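PDB 2J4D: cryptochrome DASH, chloroplastic/mitochondrial from Arabidopsis thaliana, which repairs cyclobutane pyrimidine dimers in single-stranded DNA with an FAD cofactor and a folate light antenna, and may also act as a photoreceptor. Local coordinates for residues V7-E12 / V259-W264; R112-L117 / L215-T220. One frame throughout, in Å; residues are numbered along the deposited sequence.

In the fold
Contact 1 joins the loop after strand 4-7 to helix 252-265, while contact 2, about 27 Å away between centres, joins the end of helix 92-111 to the loop between helix 194-204 and strand 245-248. Their nearest atoms are about 15 Å apart. Along the chain, contact 2 is nested inside the long loop that contact 1 closes. The chain of the 215-220 segment runs on to strand 245-248, which pairs with strand 4-7 next to contact 1. Contact 2 thus holds together parts of the alpha/beta photolyase domain, beside edge strand 117-120 of its five-stranded parallel sheet, whereas contact 1 brings the N-terminal segment to a flavin-side helix, with the Glu261 side chain about 11 Å from FAD.

Contact 1 (V7-E12 / V259-W264)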
ATOM      1  N   VAL A   7       4.148  -9.039 -12.254  1.00 24.08           N
ATOM      2  CA  VAL A   7       3.061  -9.358 -11.331  1.00 19.88           C
ATOM      3  C   VAL A   7       1.996  -8.319 -11.624  1.00 19.78           C
ATOM      4  O   VAL A   7       2.231  -7.125 -11.441  1.00 19.02           O
ATOM      5  CB  VAL A   7       3.471  -9.232  -9.849  1.00 19.31           C
ATOM      6  CG1 VAL A   7       2.306  -9.706  -8.943  1.00 16.60           C
ATOM      7  CG2 VAL A   7       4.717 -10.053  -9.575  1.00 19.01           C
ATOM      8  N   PRO A   8       0.837  -8.745 -12.149  1.00 19.80           N
ATOM      9  CA  PRO A   8       0.468 -10.129 -12.487  1.00 19.88           C
ATOM     10  C   PRO A   8       1.253 -10.568 -13.726  1.00 23.91           C
ATOM     11  O   PRO A   8       1.810  -9.729 -14.435  1.00 20.60           O
ATOM     12  CB  PRO A   8      -1.025 -10.027 -12.766  1.00 18.93           C
ATOM     13  CG  PRO A   8      -1.150  -8.650 -13.376  1.00 17.70           C
ATOM     14  CD  PRO A   8      -0.251  -7.809 -12.487  1.00 20.58           C
ATOM     15  N   ALA A   9       1.294 -11.869 -13.992  1.00 25.51           N
ATOM     16  CA  ALA A   9       2.040 -12.371 -15.148  1.00 28.67           C
ATOM     17  C   ALA A   9       1.217 -12.351 -16.435  1.00 31.46           C
ATOM     18  O   ALA A   9       1.712 -12.697 -17.508  1.00 34.74           O
ATOM     19  CB  ALA A   9       2.549 -13.789 -14.866  1.00 27.82           C
ATOM     20  N   LEU A  10      -0.033 -11.922 -16.328  1.00 31.37           N
ATOM     21  CA  LEU A  10      -0.937 -11.862 -17.471  1.00 31.47           C
ATOM     22  C   LEU A  10      -0.443 -10.977 -18.617  1.00 33.08           C
ATOM     23  O   LEU A  10       0.290 -10.010 -18.404  1.00 31.61           O
ATOM     24  CB  LEU A  10      -2.304 -11.346 -17.017  1.00 31.43           C
ATOM     25  CG  LEU A  10      -2.966 -12.051 -15.832  1.00 30.34           C
ATOM     26  CD1 LEU A  10      -4.247 -11.318 -15.468  1.00 30.45           C
ATOM     27  CD2 LEU A  10      -3.264 -13.503 -16.184  1.00 28.86           C
ATOM     28  N   THR A  11      -0.869 -11.307 -19.832  1.00 32.71           N
ATOM     29  CA  THR A  11      -0.500 -10.523 -21.005  1.00 36.89           C
ATOM     30  C   THR A  11      -1.365  -9.272 -21.001  1.00 37.13           C
ATOM     31  O   THR A  11      -2.365  -9.213 -20.287  1.00 33.85           O
ATOM     32  CB  THR A  11      -0.782 -11.284 -22.305  1.00 36.65           C
ATOM     33  OG1 THR A  11      -2.194 -11.471 -22.443  1.00 38.80           O
ATOM     34  CG2 THR A  11      -0.094 -12.641 -22.291  1.00 38.14           C
ATOM     35  N   GLU A  12      -0.985  -8.276 -21.797  1.00 39.52           N
ATOM     36  CA  GLU A  12      -1.749  -7.036 -21.875  1.00 42.30           C
ATOM     37  C   GLU A  12      -3.183  -7.297 -22.322  1.00 40.95           C
ATOM     38  O   GLU A  12      -4.106  -6.609 -21.885  1.00 40.67           O
ATOM     39  CB  GLU A  12      -1.076  -6.046 -22.831  1.00 47.57           C
ATOM     40  CG  GLU A  12       0.149  -5.341 -22.250  1.00 57.98           C
ATOM     41  CD  GLU A  12      -0.168  -4.558 -20.980  1.00 64.63           C
ATOM     42  OE1 GLU A  12      -1.227  -3.892 -20.940  1.00 69.01           O
ATOM     43  OE2 GLU A  12       0.645  -4.597 -20.028  1.00 67.37           O
ATOM     44  N   VAL A 259      -5.759 -10.271  -8.704  1.00 17.24           N
ATOM     45  CA  VAL A 259      -6.748 -10.945  -7.868  1.00 18.96           C
ATOM     46  C   VAL A 259      -7.250 -12.153  -8.676  1.00 20.24           C
ATOM     47  O   VAL A 259      -7.357 -13.267  -8.162  1.00 19.57           O
ATOM     48  CB  VAL A 259      -7.940 -10.013  -7.513  1.00 17.94           C
ATOM     49  CG1 VAL A 259      -9.042 -10.809  -6.848  1.00 19.45           C
ATOM     50  CG2 VAL A 259      -7.475  -8.927  -6.542  1.00 18.44           C
ATOM     51  N   PHE A 260      -7.539 -11.927  -9.951  1.00 18.65           N
ATOM     52  CA  PHE A 260      -7.990 -13.010 -10.818  1.00 22.07           C
ATOM     53  C   PHE A 260      -6.911 -14.093 -10.923  1.00 21.33           C
ATOM     54  O   PHE A 260      -7.179 -15.286 -10.784  1.00 19.97           O
ATOM     55  CB  PHE A 260      -8.293 -12.456 -12.211  1.00 20.50           C
ATOM     56  CG  PHE A 260      -8.481 -13.509 -13.256  1.00 24.29           C
ATOM     57  CD1 PHE A 260      -9.655 -14.253 -13.315  1.00 23.21           C
ATOM     58  CD2 PHE A 260      -7.467 -13.774 -14.173  1.00 23.80           C
ATOM     59  CE1 PHE A 260      -9.818 -15.248 -14.273  1.00 28.18           C
ATOM     60  CE2 PHE A 260      -7.620 -14.772 -15.140  1.00 26.70           C
ATOM     61  CZ  PHE A 260      -8.798 -15.508 -15.188  1.00 27.21           C
ATOM     62  N   GLU A 261      -5.680 -13.662 -11.160  1.00 20.59           N
ATOM     63  CA  GLU A 261      -4.565 -14.588 -11.319  1.00 22.81           C
ATOM     64  C   GLU A 261      -4.298 -15.489 -10.112  1.00 23.25           C
ATOM     65  O   GLU A 261      -4.165 -16.711 -10.245  1.00 20.81           O
ATOM     66  CB  GLU A 261      -3.300 -13.801 -11.658  1.00 21.85           C
ATOM     67  CG  GLU A 261      -2.072 -14.658 -11.867  1.00 25.18           C
ATOM     68  CD  GLU A 261      -0.860 -13.828 -12.232  1.00 27.10           C
ATOM     69  OE1 GLU A 261      -0.254 -13.213 -11.326  1.00 25.97           O
ATOM     70  OE2 GLU A 261      -0.530 -13.774 -13.433  1.00 30.13           O
ATOM     71  N   TYR A 262      -4.227 -14.882  -8.933  1.00 21.46           N
ATOM     72  CA  TYR A 262      -3.944 -15.614  -7.708  1.00 22.22           C
ATOM     73  C   TYR A 262      -5.108 -16.492  -7.258  1.00 21.82           C
ATOM     74  O   TYR A 262      -4.922 -17.661  -6.918  1.00 21.59           O
ATOM     75  CB  TYR A 262      -3.577 -14.635  -6.589  1.00 19.18           C
ATOM     76  CG  TYR A 262      -3.049 -15.322  -5.351  1.00 22.33           C
ATOM     77  CD1 TYR A 262      -1.798 -15.938  -5.357  1.00 21.18           C
ATOM     78  CD2 TYR A 262      -3.821 -15.404  -4.192  1.00 21.05           C
ATOM     79  CE1 TYR A 262      -1.329 -16.628  -4.236  1.00 22.67           C
ATOM     80  CE2 TYR A 262      -3.361 -16.092  -3.066  1.00 24.78           C
ATOM     81  CZ  TYR A 262      -2.115 -16.703  -3.101  1.00 22.61           C
ATOM     82  OH  TYR A 262      -1.671 -17.409  -2.008  1.00 25.47           O
ATOM     83  N   PHE A 263      -6.308 -15.925  -7.258  1.00 22.74           N
ATOM     84  CA  PHE A 263      -7.496 -16.652  -6.837  1.00 21.99           C
ATOM     85  C   PHE A 263      -7.982 -17.703  -7.824  1.00 24.55           C
ATOM     86  O   PHE A 263      -8.106 -18.884  -7.492  1.00 24.11           O
ATOM     87  CB  PHE A 263      -8.676 -15.690  -6.613  1.00 20.53           C
ATOM     88  CG  PHE A 263      -8.619 -14.920  -5.325  1.00 18.54           C
ATOM     89  CD1 PHE A 263      -7.461 -14.891  -4.555  1.00 18.36           C
ATOM     90  CD2 PHE A 263      -9.725 -14.197  -4.899  1.00 19.42           C
ATOM     91  CE1 PHE A 263      -7.403 -14.147  -3.374  1.00 22.15           C
ATOM     92  CE2 PHE A 263      -9.682 -13.446  -3.718  1.00 20.05           C
ATOM     93  CZ  PHE A 263      -8.520 -13.422  -2.956  1.00 19.51           C
ATOM     94  N   TRP A 264      -8.257 -17.253  -9.042  1.00 23.56           N
ATOM     95  CA  TRP A 264      -8.852 -18.109 -10.046  1.00 24.46           C
ATOM     96  C   TRP A 264      -7.975 -18.859 -11.032  1.00 26.24           C
ATOM     97  O   TRP A 264      -8.016 -20.088 -11.079  1.00 25.26           O
ATOM     98  CB  TRP A 264      -9.908 -17.293 -10.792  1.00 24.48           C
ATOM     99  CG  TRP A 264     -10.896 -16.630  -9.850  1.00 24.50           C
ATOM    100  CD1 TRP A 264     -10.863 -15.336  -9.387  1.00 24.09           C
ATOM    101  CD2 TRP A 264     -12.023 -17.251  -9.218  1.00 21.55           C
ATOM    102  NE1 TRP A 264     -11.901 -15.121  -8.506  1.00 22.10           N
ATOM    103  CE2 TRP A 264     -12.627 -16.279  -8.384  1.00 21.14           C
ATOM    104  CE3 TRP A 264     -12.582 -18.540  -9.274  1.00 25.05           C
ATOM    105  CZ2 TRP A 264     -13.767 -16.554  -7.611  1.00 19.29           C
ATOM    106  CZ3 TRP A 264     -13.720 -18.814  -8.504  1.00 23.36           C
ATOM    107  CH2 TRP A 264     -14.297 -17.824  -7.685  1.00 23.18           C
TER
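Glu261 reaches out from helix 252-265 to the backbone NH of Ala9, in the loop between strand 4-7 and helix 12-26. Its OE2 accepts a hydrogen bond of 2.7 Å from Ala9 N through its syn lone pair. OE1 of Glu261 takes a weak second bond from the same Ala9 N at 3.4 Å, so this one NH is shared unequally by both carboxylate oxygens. OE1 has a further mate in Arg258, earlier on the same helix, whose salt bridge probably offsets the charge of the buried carboxylate and would favour its ionised form. An extended chain, with CG anti to the backbone N (chi1 -179°), carries the carboxylate this far from the helix. Carbons of the loop also press on the carboxylate. Pro8 CB lies 3.6 Å from Glu261 OE1. Ala9 CB comes within 3.4 Å of Glu261 OE2. Leu10 runs antiparallel alongside the glutamate side chain, its CG 3.8 Å from Glu261 OE2. Its CD1 meets the edge of the Phe260 ring, 4.3 Å from Phe260 CD2. Elsewhere on the helix, Phe263 meets Phe288, a probable FAD-binding residue. Strand 4-7 pairs in parallel with strand 245-248, and helix 252-265 follows the latter; Glu261 therefore ties the loop after one strand to the helix after its partner, near the FAD-binding region of the photolyase fold.

Contact 2 (R112-L117 / L215-T220); sequences RGLNLL and LSLGPT
Arg112 and Gly113 meet Leu217 and Gly218 where a Schellman motif ends helix 92-111 in the alpha/beta domain of the photolyase fold. Gly113, with positive phi, is the C-prime residue of that motif: Gly113 N bonds to Met110 O and Leu114 N to Leu109 O. Arg112 O bonds across to the second loop, accepting a nearly straight bond of 2.8 Å from Leu217 N, in the carbonyl plane, and a weak one from Gly218 N. The backbones come close here: Gly218 CA lies 3.5 Å from Gly113 O, and a beta carbon on Gly218 would clash with that oxygen.

Beside these tight backbone contacts the packing is mainly apolar. With CG anti to the carbonyl carbon (chi1 -65°), Leu114 places its branch between Leu217 and Thr220, and the two methyls go to different partners: CD1 lies 3.5 Å from Leu217 CB, while CD2 rests against Leu217 O and the Thr220 methyl. Leu217 runs alongside Arg112, with CD1 3.9 Å from Arg112 CB, and is backed by Leu58 and Trp62 of helix 56-63. Cut back to an alanine here, Leu114 would lose both methyls, which would probably leave a gap beside Leu217 CB and the Thr220 methyl without its close partner.

The solvent side is looser. Exposed Leu215 crosses Arg112 and sets CD2 over one guanidinium face, toward the rim of the group, 4.0 Å from Arg112 NH1. NH1 is hydrogen-bonded to Pro214 O, and the group also makes a cation-pi contact with Phe23. Ser216 and Pro219, both exposed, point their CB away from the 112-117 segment. Leu114 CD2 and Thr220 CG2, by contrast, stand only 3.5 Å apart, closer than usual for two methyl carbons.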
ATOM      1  N   ARG A 112     -15.633   5.207 -19.049  1.00 20.60           N
ATOM      2  CA  ARG A 112     -16.934   5.511 -18.470  1.00 22.23           C
ATOM      3  C   ARG A 112     -17.408   6.926 -18.824  1.00 21.54           C
ATOM      4  O   ARG A 112     -18.333   7.452 -18.204  1.00 19.99           O
ATOM      5  CB  ARG A 112     -16.892   5.344 -16.950  1.00 24.80           C
ATOM      6  CG  ARG A 112     -16.257   4.035 -16.509  1.00 27.13           C
ATOM      7  CD  ARG A 112     -17.148   3.219 -15.597  1.00 30.59           C
ATOM      8  NE  ARG A 112     -16.460   2.004 -15.161  1.00 34.13           N
ATOM      9  CZ  ARG A 112     -16.978   1.080 -14.354  1.00 36.70           C
ATOM     10  NH1 ARG A 112     -18.211   1.215 -13.876  1.00 31.81           N
ATOM     11  NH2 ARG A 112     -16.254   0.014 -14.021  1.00 36.75           N
ATOM     12  N   GLY A 113     -16.768   7.543 -19.815  1.00 22.04           N
ATOM     13  CA  GLY A 113     -17.174   8.880 -20.228  1.00 22.89           C
ATOM     14  C   GLY A 113     -16.555  10.059 -19.496  1.00 24.84           C
ATOM     15  O   GLY A 113     -17.006  11.196 -19.647  1.00 23.56           O
ATOM     16  N   LEU A 114     -15.527   9.812 -18.694  1.00 21.90           N
ATOM     17  CA  LEU A 114     -14.877  10.903 -17.967  1.00 22.12           C
ATOM     18  C   LEU A 114     -13.435  11.002 -18.429  1.00 20.91           C
ATOM     19  O   LEU A 114     -13.080  10.527 -19.502  1.00 22.62           O
ATOM     20  CB  LEU A 114     -14.905  10.631 -16.453  1.00 22.66           C
ATOM     21  CG  LEU A 114     -16.267  10.586 -15.757  1.00 26.19           C
ATOM     22  CD1 LEU A 114     -16.106  10.055 -14.337  1.00 26.84           C
ATOM     23  CD2 LEU A 114     -16.885  11.983 -15.739  1.00 23.21           C
ATOM     24  N   ASN A 115     -12.608  11.636 -17.612  1.00 19.71           N
ATOM     25  CA  ASN A 115     -11.189  11.755 -17.901  1.00 21.71           C
ATOM     26  C   ASN A 115     -10.558  12.164 -16.582  1.00 20.04           C
ATOM     27  O   ASN A 115     -11.264  12.402 -15.606  1.00 23.06           O
ATOM     28  CB  ASN A 115     -10.910  12.832 -18.949  1.00 22.44           C
ATOM     29  CG  ASN A 115      -9.536  12.677 -19.594  1.00 26.93           C
ATOM     30  OD1 ASN A 115      -8.625  12.077 -19.020  1.00 26.37           O
ATOM     31  ND2 ASN A 115      -9.382  13.229 -20.791  1.00 30.56           N
ATOM     32  N   LEU A 116      -9.236  12.247 -16.551  1.00 19.78           N
ATOM     33  CA  LEU A 116      -8.539  12.641 -15.335  1.00 20.14           C
ATOM     34  C   LEU A 116      -7.688  13.868 -15.606  1.00 17.61           C
ATOM     35  O   LEU A 116      -6.803  13.843 -16.455  1.00 21.94           O
ATOM     36  CB  LEU A 116      -7.644  11.499 -14.842  1.00 16.73           C
ATOM     37  CG  LEU A 116      -6.807  11.745 -13.580  1.00 18.21           C
ATOM     38  CD1 LEU A 116      -7.716  11.884 -12.356  1.00 18.90           C
ATOM     39  CD2 LEU A 116      -5.852  10.573 -13.395  1.00 20.61           C
ATOM     40  N   LEU A 117      -7.976  14.947 -14.895  1.00 21.31           N
ATOM     41  CA  LEU A 117      -7.202  16.163 -15.039  1.00 19.64           C
ATOM     42  C   LEU A 117      -5.964  15.976 -14.167  1.00 21.85           C
ATOM     43  O   LEU A 117      -6.075  15.724 -12.963  1.00 22.34           O
ATOM     44  CB  LEU A 117      -8.007  17.371 -14.553  1.00 23.27           C
ATOM     45  CG  LEU A 117      -7.236  18.697 -14.558  1.00 29.67           C
ATOM     46  CD1 LEU A 117      -6.948  19.106 -15.991  1.00 33.40           C
ATOM     47  CD2 LEU A 117      -8.048  19.772 -13.857  1.00 31.54           C
ATOM     48  N   LEU A 215     -21.857   2.327 -15.543  1.00 27.80           N
ATOM     49  CA  LEU A 215     -20.962   2.266 -16.692  1.00 26.61           C
ATOM     50  C   LEU A 215     -20.799   3.626 -17.358  1.00 24.51           C
ATOM     51  O   LEU A 215     -19.824   3.866 -18.062  1.00 24.57           O
ATOM     52  CB  LEU A 215     -21.481   1.245 -17.708  1.00 31.93           C
ATOM     53  CG  LEU A 215     -21.386  -0.213 -17.247  1.00 35.32           C
ATOM     54  CD1 LEU A 215     -21.969  -1.139 -18.309  1.00 42.42           C
ATOM     55  CD2 LEU A 215     -19.928  -0.558 -16.975  1.00 40.65           C
ATOM     56  N   SER A 216     -21.756   4.515 -17.128  1.00 25.24           N
ATOM     57  CA  SER A 216     -21.721   5.860 -17.701  1.00 25.44           C
ATOM     58  C   SER A 216     -21.642   6.859 -16.556  1.00 25.72           C
ATOM     59  O   SER A 216     -22.564   6.947 -15.743  1.00 28.95           O
ATOM     60  CB  SER A 216     -22.987   6.113 -18.526  1.00 27.04           C
ATOM     61  OG  SER A 216     -23.112   7.482 -18.864  1.00 24.14           O
ATOM     62  N   LEU A 217     -20.546   7.610 -16.496  1.00 22.29           N
ATOM     63  CA  LEU A 217     -20.338   8.580 -15.423  1.00 22.97           C
ATOM     64  C   LEU A 217     -20.196  10.024 -15.890  1.00 24.74           C
ATOM     65  O   LEU A 217     -20.165  10.944 -15.067  1.00 26.56           O
ATOM     66  CB  LEU A 217     -19.085   8.202 -14.631  1.00 19.34           C
ATOM     67  CG  LEU A 217     -19.095   6.870 -13.877  1.00 22.37           C
ATOM     68  CD1 LEU A 217     -17.688   6.568 -13.367  1.00 20.72           C
ATOM     69  CD2 LEU A 217     -20.081   6.940 -12.726  1.00 26.34           C
ATOM     70  N   GLY A 218     -20.081  10.218 -17.203  1.00 23.48           N
ATOM     71  CA  GLY A 218     -19.927  11.556 -17.747  1.00 23.18           C
ATOM     72  C   GLY A 218     -21.164  12.426 -17.597  1.00 25.21           C
ATOM     73  O   GLY A 218     -22.189  11.980 -17.076  1.00 24.92           O
ATOM     74  N   PRO A 219     -21.111  13.673 -18.077  1.00 25.10           N
ATOM     75  CA  PRO A 219     -19.967  14.293 -18.744  1.00 24.93           C
ATOM     76  C   PRO A 219     -19.083  15.058 -17.764  1.00 26.29           C
ATOM     77  O   PRO A 219     -19.403  15.178 -16.582  1.00 23.88           O
ATOM     78  CB  PRO A 219     -20.642  15.241 -19.725  1.00 23.10           C
ATOM     79  CG  PRO A 219     -21.748  15.795 -18.870  1.00 27.50           C
ATOM     80  CD  PRO A 219     -22.284  14.568 -18.126  1.00 27.57           C
ATOM     81  N   THR A 220     -17.975  15.578 -18.280  1.00 25.29           N
ATOM     82  CA  THR A 220     -17.053  16.381 -17.489  1.00 27.78           C
ATOM     83  C   THR A 220     -17.242  17.801 -18.006  1.00 29.62           C
ATOM     84  O   THR A 220     -17.935  18.016 -19.001  1.00 26.92           O
ATOM     85  CB  THR A 220     -15.596  16.014 -17.770  1.00 26.07           C
ATOM     86  OG1 THR A 220     -15.286  16.361 -19.128  1.00 27.41           O
ATOM     87  CG2 THR A 220     -15.359  14.522 -17.561  1.00 26.92           C
TER